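Local structure of A rubisco-like protein (Burkholderia fungorum, 3NWR) at residues A[408-411]-A[412-415]; A[116-119]-A[120-123]; A[213-216]-A[217-221]; A[105-108]-A[109-112]. The protein probably acts as a lyase of the rubisco-like family, with a rubisco-type N-terminal domain and a TIM-barrel catalytic domain. One frame throughout, in Å; residues are numbered along the deposited sequence.

How the interactions relate
Along the chain the order is interaction 4, interaction 2, interaction 3, interaction 1. The first two belong to the N-terminal rubisco domain: 105-112 leads into and starts helix 107-114, and the loop segment 116-123 carries the chain onward toward strand 126-133. Their centres are about 17 Å apart, and both touch the second subunit. Interactions 3 and 1 belong to the catalytic TIM-barrel domain, about 37 Å apart between centres, on helix 208-226 and on the short helix 411-414 near the C-terminus; neither touches the other subunit. Interactions 1 and 2, about 52 Å apart between centres, lie on opposite sides of the chain's centre. Interactions 4 and 2 thus lie at the dimer interface, while 3 and 1 lie away from it.

Interaction 1: residues A[408-411]-A[412-415]; sequences GTPL and PVYA
Pro-410 O takes the N-H of Tyr-414 in a nearly straight hydrogen bond of 3.0 Å, N-H...O angle 172°, which closes the first turn of helix 411-414. The N-H of Val-413 also leans on Pro-410 O, but that bond is weak and bent, at 130°. One residue further on, Ala-415 N donates to Leu-411 O at 2.8 Å. Pro-410 stands at the N-cap position, and Pro-412, inside the first turn, has no N-H to offer.

Among the side chains, Thr-409 parts its two branches to meet two residues of the turn. Its OG1, anti to the backbone N (chi1 -176°), lies in van der Waals contact with Val-413 CG1 at 3.7 Å. Its methyl CG2 makes an apolar contact with Tyr-414 CD1 at 3.7 Å, coming obliquely to the ring, and the two side chains cross at about a right angle. Pro-410 CB packs against Val-413 CG2 at 4.1 Å, both residues being exposed.

Gly-408, with positive phi, is the C-prime residue of the Schellman motif ending helix 391-407. Tyr-414 rests on Ala-403 and Ala-404 of that helix and on Leu-421 of helix 419-427. The chemistry implies a turn carried by two carbonyls, Pro-410 O and Leu-411 O, and stiffened by two proline rings, while the threonine methyl lies against CD1 of the tyrosine ring.

Interaction 2: residues A[116-119]-A[120-123]; sequences GNLY and DLGE
Asp-120 OD2 and Gly-116 O are joined by one water, which donates to each at 2.7 Å and so bridges the carboxylate to the start of the turn. The other carboxylate oxygen, OD1, is bound by Gln-327 of the second subunit, so the group is held at both oxygens. With chi1 at -63° the Asp-120 carboxylate lies beside its own backbone N, on the side where Asn-117 sits. The amide and carboxylate planes are 73° apart there, and Asn-117 OD1 and Asp-120 OD2, both acceptors, approach to 3.8 Å without a bond between them.

In the backbone, Asp-120 N donates to Asn-117 O at 2.9 Å. The Leu-121 N bond to Leu-118 O is weak at 3.4 Å. Leu-118 and Leu-121 run side by side in the same direction, CD2 to CD1 at 4.0 Å, and both rest on Met-34 of helix 27-37. Leu-121 CG also sits 3.4 Å from Leu-118 O. Tyr-119 turns away and hydrogen-bonds through OH to Gly-298 O, while its carbonyl accepts from Arg-293 of the second subunit.

The i to i+3 bonding is that of a short 3-10 turn, here linking helix 107-114 to strand 126-133 at the subunit interface of a rubisco-type N-terminal domain.

Interaction 3: residues A[213-216]-A[217-221]; sequences RAVM and SEVRR
Met-216 and Arg-220 meet one helical turn apart: Arg-220 N donates to Met-216 O at 2.8 Å, and the guanidinium then swings back over the same residue. The other i to i+4 bonds run from Val-219 N to Val-215 O at 3.0 Å and from Ser-217 N to Arg-213 O at 3.2 Å. That of Glu-218 N to Ala-214 O is stretched to 3.5 Å and weak.

The Arg-220 side chain both packs and bonds. A bend at chi3 (-54°) folds its chain back, and in the resulting packing one guanidinium face lies over Met-216 O, toward the rim of the group, with NH1 3.4 Å from Met-216 CB. A water at the guanidinium edge, in its plane, accepts from Arg-220 NH2 at 2.8 Å and donates to Arg-213 O, tying the side chain to the backbone two turns earlier. NH1 forms a salt bridge with Glu-253, and these bonds together would restrain the rotation of the group.

Apolar contacts follow the buried side. Met-216, bent at chi2 and chi3, brings CE to 4.0 Å from Val-219 CG1, while Val-215 CG1 and Val-219 CG2 meet obliquely, also at 4.0 Å.

Within the barrel domain, both valines pack on Val-183 of helix 176-189, and Val-215 and Met-216 lie against Phe-234 of strand 233-235.

Interaction 4: residues A[105-108]-A[109-112]; sequences ANLP and TLAA
Asn-106 precedes helix 107-114 as its N-cap, and the chain becomes helical at Leu-107. Leu-110 N donates to Asn-106 O at 2.8 Å. Ala-111 N follows to Leu-107 O at 3.1 Å, and Ala-112 N to Pro-108 O at 3.0 Å. Pro-108 fits the first turn, where its missing N-H costs no helical bond.

The capping is done by Asn-106 OD1, which accepts from Thr-109 twice: from the backbone N at 2.9 Å, and from the hydroxyl OG1 at 3.0 Å. The two donors come from the same face of the amide, the N-H tilted 28° from its plane and OG1 well above it, at 66°. Asn-106 has CG anti to its N (chi1 -171°), which folds OD1 back over the helix start. Its ND2 donates to Thr-237 O of the second subunit and also bonds a glycerol, probably from the crystallisation liquor, so both ends of the amide are engaged. Leu-107 CD1 and Leu-110 CD2 meet loosely at 4.3 Å.

Around this buried turn, Leu-107 and Ala-111 pack on Phe-267 of helix 267-276 and Pro-108 on Ser-268, while Thr-109 lies against Ala-201 and Ala-112 against Asn-286, both of the second subunit.

Interaction 1: residues A[408-411]-A[412-415]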
ATOM      1  N   GLY A 408      28.841  13.298  26.739  1.00 19.06           N
ATOM      2  CA  GLY A 408      29.147  12.039  27.397  1.00 21.13           C
ATOM      3  C   GLY A 408      28.760  11.975  28.860  1.00 20.96           C
ATOM      4  O   GLY A 408      29.156  11.050  29.573  1.00 25.18           O
ATOM      5  N   THR A 409      27.971  12.934  29.325  1.00 15.38           N
ATOM      6  CA  THR A 409      27.619  12.959  30.742  1.00 17.02           C
ATOM      7  C   THR A 409      26.196  12.427  30.964  1.00 16.69           C
ATOM      8  O   THR A 409      25.271  12.766  30.223  1.00 16.42           O
ATOM      9  CB  THR A 409      27.824  14.362  31.345  1.00 20.89           C
ATOM     10  OG1 THR A 409      27.561  14.335  32.754  1.00 18.21           O
ATOM     11  CG2 THR A 409      26.915  15.365  30.690  1.00 18.51           C
ATOM     12  N   PRO A 410      26.009  11.562  31.974  1.00 15.01           N
ATOM     13  CA  PRO A 410      24.658  11.019  32.182  1.00 14.76           C
ATOM     14  C   PRO A 410      23.620  12.107  32.451  1.00 14.96           C
ATOM     15  O   PRO A 410      23.919  13.102  33.112  1.00 14.89           O
ATOM     16  CB  PRO A 410      24.827  10.136  33.433  1.00 15.78           C
ATOM     17  CG  PRO A 410      26.279   9.760  33.431  1.00 15.87           C
ATOM     18  CD  PRO A 410      26.988  10.996  32.919  1.00 15.52           C
ATOM     19  N   LEU A 411      22.395  11.914  31.971  1.00 13.98           N
ATOM     20  CA  LEU A 411      21.353  12.933  32.163  1.00 12.98           C
ATOM     21  C   LEU A 411      21.139  13.362  33.624  1.00 15.24           C
ATOM     22  O   LEU A 411      21.020  14.550  33.899  1.00 14.30           O
ATOM     23  CB  LEU A 411      20.014  12.496  31.533  1.00 13.76           C
ATOM     24  CG  LEU A 411      19.729  13.041  30.133  1.00 16.90           C
ATOM     25  CD1 LEU A 411      20.773  12.593  29.140  1.00 18.85           C
ATOM     26  CD2 LEU A 411      18.350  12.583  29.689  1.00 16.32           C
ATOM     27  N   PRO A 412      21.053  12.399  34.564  1.00 13.97           N
ATOM     28  CA  PRO A 412      20.801  12.819  35.954  1.00 13.24           C
ATOM     29  C   PRO A 412      21.978  13.553  36.586  1.00 14.53           C
ATOM     30  O   PRO A 412      21.780  14.222  37.594  1.00 17.60           O
ATOM     31  CB  PRO A 412      20.553  11.497  36.690  1.00 13.66           C
ATOM     32  CG  PRO A 412      20.129  10.534  35.593  1.00 15.50           C
ATOM     33  CD  PRO A 412      20.964  10.938  34.406  1.00 15.40           C
ATOM     34  N   VAL A 413      23.177  13.422  36.021  1.00 14.42           N
ATOM     35  CA  VAL A 413      24.308  14.227  36.482  1.00 13.16           C
ATOM     36  C   VAL A 413      24.188  15.649  35.917  1.00 15.26           C
ATOM     37  O   VAL A 413      24.272  16.637  36.646  1.00 15.39           O
ATOM     38  CB  VAL A 413      25.656  13.601  36.067  1.00 13.45           C
ATOM     39  CG1 VAL A 413      26.815  14.544  36.404  1.00 15.71           C
ATOM     40  CG2 VAL A 413      25.868  12.272  36.774  1.00 15.23           C
ATOM     41  N   TYR A 414      23.967  15.747  34.609  1.00 15.90           N
ATOM     42  CA  TYR A 414      23.835  17.051  33.958  1.00 13.85           C
ATOM     43  C   TYR A 414      22.652  17.839  34.514  1.00 14.98           C
ATOM     44  O   TYR A 414      22.689  19.068  34.592  1.00 15.16           O
ATOM     45  CB  TYR A 414      23.675  16.844  32.455  1.00 14.26           C
ATOM     46  CG  TYR A 414      24.015  18.032  31.590  1.00 15.24           C
ATOM     47  CD1 TYR A 414      25.281  18.602  31.627  1.00 14.63           C
ATOM     48  CD2 TYR A 414      23.091  18.537  30.676  1.00 17.33           C
ATOM     49  CE1 TYR A 414      25.607  19.675  30.806  1.00 18.05           C
ATOM     50  CE2 TYR A 414      23.413  19.608  29.846  1.00 19.31           C
ATOM     51  CZ  TYR A 414      24.673  20.171  29.922  1.00 20.46           C
ATOM     52  OH  TYR A 414      25.013  21.236  29.109  1.00 22.10           O
ATOM     53  N   ALA A 415      21.594  17.129  34.894  1.00 14.22           N
ATOM     54  CA  ALA A 415      20.392  17.752  35.442  1.00 13.47           C
ATOM     55  C   ALA A 415      20.679  18.577  36.690  1.00 16.76           C
ATOM     56  O   ALA A 415      19.950  19.511  37.008  1.00 18.07           O
ATOM     57  CB  ALA A 415      19.336  16.687  35.756  1.00 15.62           C
TER

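Interaction 2: residues A[116-119]-A[120-123]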
ATOM      1  N   GLY A 116       4.183  -8.223  -4.482  1.00 17.47           N
ATOM      2  CA  GLY A 116       3.044  -8.652  -5.276  1.00 12.29           C
ATOM      3  C   GLY A 116       2.223  -9.844  -4.811  1.00 15.47           C
ATOM      4  O   GLY A 116       1.844  -9.931  -3.642  1.00 17.96           O
ATOM      5  N   ASN A 117       1.942 -10.750  -5.748  1.00 14.93           N
ATOM      6  CA  ASN A 117       1.073 -11.903  -5.513  1.00 17.69           C
ATOM      7  C   ASN A 117       1.704 -12.974  -4.618  1.00 16.58           C
ATOM      8  O   ASN A 117       1.032 -13.934  -4.261  1.00 14.94           O
ATOM      9  CB  ASN A 117       0.658 -12.552  -6.850  1.00 19.64           C
ATOM     10  CG  ASN A 117      -0.622 -11.959  -7.456  1.00 23.31           C
ATOM     11  OD1 ASN A 117      -1.231 -11.030  -6.916  1.00 23.15           O
ATOM     12  ND2 ASN A 117      -1.042 -12.529  -8.593  1.00 26.14           N
ATOM     13  N   LEU A 118       2.978 -12.823  -4.253  1.00 16.71           N
ATOM     14  CA  LEU A 118       3.633 -13.827  -3.403  1.00 14.64           C
ATOM     15  C   LEU A 118       2.858 -14.072  -2.119  1.00 16.54           C
ATOM     16  O   LEU A 118       2.837 -15.185  -1.593  1.00 16.22           O
ATOM     17  CB  LEU A 118       5.052 -13.400  -3.035  1.00 18.08           C
ATOM     18  CG  LEU A 118       6.108 -13.475  -4.123  1.00 22.45           C
ATOM     19  CD1 LEU A 118       7.431 -12.922  -3.586  1.00 21.98           C
ATOM     20  CD2 LEU A 118       6.255 -14.913  -4.575  1.00 23.30           C
ATOM     21  N   TYR A 119       2.234 -13.018  -1.600  1.00 15.54           N
ATOM     22  CA  TYR A 119       1.523 -13.122  -0.339  1.00 12.57           C
ATOM     23  C   TYR A 119       0.309 -14.028  -0.429  1.00 15.29           C
ATOM     24  O   TYR A 119      -0.167 -14.517   0.589  1.00 16.65           O
ATOM     25  CB  TYR A 119       1.108 -11.735   0.165  1.00 15.12           C
ATOM     26  CG  TYR A 119       2.304 -10.846   0.390  1.00 11.71           C
ATOM     27  CD1 TYR A 119       3.188 -11.097   1.432  1.00 11.88           C
ATOM     28  CD2 TYR A 119       2.570  -9.795  -0.465  1.00 13.66           C
ATOM     29  CE1 TYR A 119       4.302 -10.306   1.625  1.00 11.95           C
ATOM     30  CE2 TYR A 119       3.666  -8.985  -0.273  1.00 14.20           C
ATOM     31  CZ  TYR A 119       4.533  -9.254   0.769  1.00 12.55           C
ATOM     32  OH  TYR A 119       5.618  -8.450   0.961  1.00 14.39           O
ATOM     33  N   ASP A 120      -0.182 -14.252  -1.645  1.00 13.32           N
ATOM     34  CA  ASP A 120      -1.429 -15.001  -1.837  1.00 14.59           C
ATOM     35  C   ASP A 120      -1.236 -16.476  -2.167  1.00 16.10           C
ATOM     36  O   ASP A 120      -2.219 -17.195  -2.350  1.00 15.08           O
ATOM     37  CB  ASP A 120      -2.247 -14.374  -2.970  1.00 13.38           C
ATOM     38  CG  ASP A 120      -2.681 -12.956  -2.667  1.00 20.00           C
ATOM     39  OD1 ASP A 120      -3.366 -12.751  -1.644  1.00 19.99           O
ATOM     40  OD2 ASP A 120      -2.358 -12.063  -3.480  1.00 21.82           O
ATOM     41  N   LEU A 121       0.010 -16.915  -2.291  1.00 15.19           N
ATOM     42  CA  LEU A 121       0.274 -18.273  -2.774  1.00 15.91           C
ATOM     43  C   LEU A 121      -0.440 -19.324  -1.942  1.00 15.39           C
ATOM     44  O   LEU A 121      -0.407 -19.286  -0.716  1.00 15.63           O
ATOM     45  CB  LEU A 121       1.779 -18.562  -2.795  1.00 17.62           C
ATOM     46  CG  LEU A 121       2.629 -17.741  -3.767  1.00 19.81           C
ATOM     47  CD1 LEU A 121       4.085 -18.091  -3.580  1.00 22.63           C
ATOM     48  CD2 LEU A 121       2.220 -17.990  -5.202  1.00 25.11           C
ATOM     49  N   GLY A 122      -1.073 -20.274  -2.625  1.00 16.67           N
ATOM     50  CA  GLY A 122      -1.762 -21.352  -1.940  1.00 16.30           C
ATOM     51  C   GLY A 122      -0.808 -22.236  -1.162  1.00 16.06           C
ATOM     52  O   GLY A 122      -1.215 -22.929  -0.229  1.00 16.36           O
ATOM     53  N   GLU A 123       0.470 -22.196  -1.535  1.00 16.90           N
ATOM     54  CA  GLU A 123       1.483 -23.028  -0.887  1.00 17.15           C
ATOM     55  C   GLU A 123       1.877 -22.556   0.510  1.00 18.78           C
ATOM     56  O   GLU A 123       2.423 -23.330   1.296  1.00 19.63           O
ATOM     57  CB  GLU A 123       2.748 -23.112  -1.748  1.00 18.07           C
ATOM     58  CG  GLU A 123       2.604 -23.937  -3.004  1.00 19.32           C
ATOM     59  CD  GLU A 123       2.079 -23.139  -4.178  1.00 21.11           C
ATOM     60  OE1 GLU A 123       1.710 -21.956  -3.996  1.00 20.20           O
ATOM     61  OE2 GLU A 123       2.026 -23.701  -5.294  1.00 23.73           O
TER
HETATM   62  O   HOH W   1      -0.736 -10.089  -2.721  1.00 18.64           O

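Interaction 3: residues A[213-216]-A[217-221]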
ATOM      1  N   ARG A 213      -0.457  29.684   3.421  1.00 19.35           N
ATOM      2  CA  ARG A 213      -0.267  31.133   3.426  1.00 19.07           C
ATOM      3  C   ARG A 213      -0.213  31.726   4.839  1.00 18.55           C
ATOM      4  O   ARG A 213       0.678  32.522   5.151  1.00 19.67           O
ATOM      5  CB  ARG A 213      -1.347  31.820   2.586  1.00 18.94           C
ATOM      6  CG  ARG A 213      -1.309  31.461   1.119  1.00 21.43           C
ATOM      7  CD  ARG A 213      -2.382  32.235   0.365  1.00 23.53           C
ATOM      8  NE  ARG A 213      -2.184  32.154  -1.078  1.00 31.53           N
ATOM      9  CZ  ARG A 213      -2.865  31.342  -1.877  1.00 30.40           C
ATOM     10  NH1 ARG A 213      -3.793  30.548  -1.374  1.00 30.19           N
ATOM     11  NH2 ARG A 213      -2.622  31.331  -3.181  1.00 38.86           N
ATOM     12  N   ALA A 214      -1.148  31.337   5.702  1.00 19.63           N
ATOM     13  CA  ALA A 214      -1.180  31.890   7.057  1.00 18.46           C
ATOM     14  C   ALA A 214       0.024  31.449   7.873  1.00 19.61           C
ATOM     15  O   ALA A 214       0.669  32.257   8.536  1.00 18.98           O
ATOM     16  CB  ALA A 214      -2.463  31.507   7.771  1.00 20.69           C
ATOM     17  N   VAL A 215       0.325  30.158   7.825  1.00 17.81           N
ATOM     18  CA  VAL A 215       1.454  29.631   8.581  1.00 16.06           C
ATOM     19  C   VAL A 215       2.793  30.216   8.131  1.00 17.81           C
ATOM     20  O   VAL A 215       3.621  30.597   8.961  1.00 18.40           O
ATOM     21  CB  VAL A 215       1.498  28.084   8.526  1.00 14.24           C
ATOM     22  CG1 VAL A 215       2.809  27.557   9.085  1.00 17.14           C
ATOM     23  CG2 VAL A 215       0.315  27.495   9.283  1.00 16.46           C
ATOM     24  N   MET A 216       3.018  30.289   6.824  1.00 17.06           N
ATOM     25  CA  MET A 216       4.298  30.794   6.345  1.00 19.02           C
ATOM     26  C   MET A 216       4.499  32.271   6.682  1.00 19.03           C
ATOM     27  O   MET A 216       5.626  32.712   6.879  1.00 18.33           O
ATOM     28  CB  MET A 216       4.493  30.538   4.849  1.00 17.93           C
ATOM     29  CG  MET A 216       4.823  29.079   4.501  1.00 15.52           C
ATOM     30  SD  MET A 216       6.162  28.388   5.502  1.00 16.64           S
ATOM     31  CE  MET A 216       7.450  29.610   5.200  1.00 17.90           C
ATOM     32  N   SER A 217       3.410  33.029   6.752  1.00 20.58           N
ATOM     33  CA  SER A 217       3.524  34.420   7.187  1.00 19.96           C
ATOM     34  C   SER A 217       4.184  34.505   8.556  1.00 21.62           C
ATOM     35  O   SER A 217       5.095  35.307   8.768  1.00 22.15           O
ATOM     36  CB  SER A 217       2.159  35.099   7.231  1.00 20.23           C
ATOM     37  OG  SER A 217       2.310  36.456   7.607  1.00 26.13           O
ATOM     38  N   GLU A 218       3.716  33.673   9.482  1.00 20.22           N
ATOM     39  CA  GLU A 218       4.286  33.623  10.821  1.00 19.67           C
ATOM     40  C   GLU A 218       5.715  33.098  10.813  1.00 19.86           C
ATOM     41  O   GLU A 218       6.578  33.635  11.497  1.00 19.19           O
ATOM     42  CB  GLU A 218       3.411  32.779  11.754  1.00 18.64           C
ATOM     43  CG  GLU A 218       2.056  33.403  12.054  1.00 20.89           C
ATOM     44  CD  GLU A 218       2.152  34.584  13.006  1.00 23.50           C
ATOM     45  OE1 GLU A 218       3.259  34.875  13.507  1.00 22.10           O
ATOM     46  OE2 GLU A 218       1.108  35.215  13.255  1.00 31.28           O
ATOM     47  N   VAL A 219       5.970  32.057  10.030  1.00 17.67           N
ATOM     48  CA  VAL A 219       7.291  31.450   9.993  1.00 16.96           C
ATOM     49  C   VAL A 219       8.332  32.421   9.437  1.00 18.19           C
ATOM     50  O   VAL A 219       9.432  32.531   9.972  1.00 19.33           O
ATOM     51  CB  VAL A 219       7.266  30.131   9.193  1.00 16.80           C
ATOM     52  CG1 VAL A 219       8.661  29.559   9.037  1.00 20.37           C
ATOM     53  CG2 VAL A 219       6.345  29.133   9.887  1.00 20.44           C
ATOM     54  N   ARG A 220       7.970  33.132   8.370  1.00 20.33           N
ATOM     55  CA  ARG A 220       8.862  34.125   7.769  1.00 20.33           C
ATOM     56  C   ARG A 220       9.163  35.247   8.758  1.00 22.00           C
ATOM     57  O   ARG A 220      10.316  35.644   8.935  1.00 21.68           O
ATOM     58  CB  ARG A 220       8.257  34.697   6.476  1.00 19.24           C
ATOM     59  CG  ARG A 220       8.154  33.689   5.313  1.00 24.50           C
ATOM     60  CD  ARG A 220       7.719  34.341   3.978  1.00 23.64           C
ATOM     61  NE  ARG A 220       6.480  35.110   4.091  1.00 24.90           N
ATOM     62  CZ  ARG A 220       5.271  34.684   3.722  1.00 23.94           C
ATOM     63  NH1 ARG A 220       5.104  33.481   3.185  1.00 21.96           N
ATOM     64  NH2 ARG A 220       4.217  35.479   3.874  1.00 25.77           N
ATOM     65  N   ARG A 221       8.128  35.747   9.417  1.00 20.34           N
ATOM     66  CA  ARG A 221       8.321  36.812  10.390  1.00 22.37           C
ATOM     67  C   ARG A 221       9.157  36.328  11.573  1.00 25.24           C
ATOM     68  O   ARG A 221       9.973  37.074  12.114  1.00 22.68           O
ATOM     69  CB  ARG A 221       6.990  37.363  10.884  1.00 21.18           C
ATOM     70  CG  ARG A 221       7.197  38.535  11.823  1.00 32.56           C
ATOM     71  CD  ARG A 221       5.925  39.016  12.489  1.00 44.14           C
ATOM     72  NE  ARG A 221       6.228  39.700  13.744  1.00 45.26           N
ATOM     73  CZ  ARG A 221       5.312  40.216  14.552  1.00 37.80           C
ATOM     74  NH1 ARG A 221       4.029  40.135  14.232  1.00 45.91           N
ATOM     75  NH2 ARG A 221       5.677  40.810  15.675  1.00 47.17           N
TER
HETATM   76  O   HOH W   2       1.746  34.243   3.362  1.00 28.97           O

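Interaction 4: residues A[105-108]-A[109-112]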
ATOM      1  N   ALA A 105      13.882   0.130 -14.865  1.00 17.96           N
ATOM      2  CA  ALA A 105      13.858   1.088 -13.750  1.00 18.37           C
ATOM      3  C   ALA A 105      12.444   1.533 -13.410  1.00 18.68           C
ATOM      4  O   ALA A 105      12.146   2.720 -13.361  1.00 20.07           O
ATOM      5  CB  ALA A 105      14.741   2.299 -14.056  1.00 21.74           C
ATOM      6  N   ASN A 106      11.594   0.553 -13.160  1.00 14.36           N
ATOM      7  CA  ASN A 106      10.170   0.756 -12.952  1.00 12.52           C
ATOM      8  C   ASN A 106       9.848   0.430 -11.494  1.00 10.82           C
ATOM      9  O   ASN A 106       9.745  -0.746 -11.116  1.00 12.45           O
ATOM     10  CB  ASN A 106       9.416  -0.188 -13.901  1.00 11.48           C
ATOM     11  CG  ASN A 106       7.919   0.079 -13.940  1.00 13.84           C
ATOM     12  OD1 ASN A 106       7.241   0.047 -12.911  1.00 12.94           O
ATOM     13  ND2 ASN A 106       7.393   0.335 -15.137  1.00 14.42           N
ATOM     14  N   LEU A 107       9.708   1.474 -10.679  1.00 12.47           N
ATOM     15  CA  LEU A 107       9.570   1.308  -9.233  1.00 13.28           C
ATOM     16  C   LEU A 107       8.320   0.527  -8.818  1.00 10.32           C
ATOM     17  O   LEU A 107       8.427  -0.445  -8.066  1.00 11.98           O
ATOM     18  CB  LEU A 107       9.648   2.663  -8.524  1.00 12.51           C
ATOM     19  CG  LEU A 107       9.632   2.632  -6.991  1.00 12.23           C
ATOM     20  CD1 LEU A 107      10.610   1.598  -6.416  1.00 11.67           C
ATOM     21  CD2 LEU A 107       9.948   4.025  -6.444  1.00 11.80           C
ATOM     22  N   PRO A 108       7.129   0.930  -9.295  1.00 12.10           N
ATOM     23  CA  PRO A 108       5.968   0.134  -8.859  1.00 11.45           C
ATOM     24  C   PRO A 108       5.960  -1.310  -9.388  1.00 11.34           C
ATOM     25  O   PRO A 108       5.450  -2.202  -8.712  1.00 11.93           O
ATOM     26  CB  PRO A 108       4.770   0.955  -9.356  1.00 11.69           C
ATOM     27  CG  PRO A 108       5.314   1.764 -10.523  1.00 13.00           C
ATOM     28  CD  PRO A 108       6.739   2.095 -10.116  1.00 10.97           C
ATOM     29  N   THR A 109       6.524  -1.563 -10.563  1.00 10.72           N
ATOM     30  CA  THR A 109       6.618  -2.946 -11.020  1.00 11.62           C
ATOM     31  C   THR A 109       7.704  -3.730 -10.281  1.00 14.17           C
ATOM     32  O   THR A 109       7.571  -4.936 -10.086  1.00 12.86           O
ATOM     33  CB  THR A 109       6.733  -3.035 -12.548  1.00 12.50           C
ATOM     34  OG1 THR A 109       5.577  -2.411 -13.107  1.00 12.66           O
ATOM     35  CG2 THR A 109       6.788  -4.495 -13.011  1.00 12.49           C
ATOM     36  N   LEU A 110       8.743  -3.039  -9.817  1.00 11.98           N
ATOM     37  CA  LEU A 110       9.701  -3.671  -8.914  1.00 12.12           C
ATOM     38  C   LEU A 110       8.953  -4.186  -7.681  1.00 12.60           C
ATOM     39  O   LEU A 110       9.142  -5.328  -7.261  1.00 12.73           O
ATOM     40  CB  LEU A 110      10.795  -2.671  -8.523  1.00 12.17           C
ATOM     41  CG  LEU A 110      11.755  -3.124  -7.424  1.00 13.53           C
ATOM     42  CD1 LEU A 110      12.416  -4.434  -7.809  1.00 16.02           C
ATOM     43  CD2 LEU A 110      12.806  -2.060  -7.111  1.00 14.21           C
ATOM     44  N   ALA A 111       8.085  -3.353  -7.113  1.00 12.21           N
ATOM     45  CA  ALA A 111       7.286  -3.799  -5.967  1.00 12.72           C
ATOM     46  C   ALA A 111       6.353  -4.963  -6.325  1.00 13.30           C
ATOM     47  O   ALA A 111       6.175  -5.887  -5.530  1.00 13.92           O
ATOM     48  CB  ALA A 111       6.496  -2.639  -5.365  1.00 11.85           C
ATOM     49  N   ALA A 112       5.746  -4.926  -7.508  1.00 12.19           N
ATOM     50  CA  ALA A 112       4.858  -6.003  -7.942  1.00 11.20           C
ATOM     51  C   ALA A 112       5.626  -7.310  -8.070  1.00 12.18           C
ATOM     52  O   ALA A 112       5.049  -8.393  -7.967  1.00 13.65           O
ATOM     53  CB  ALA A 112       4.209  -5.645  -9.279  1.00 12.52           C
TER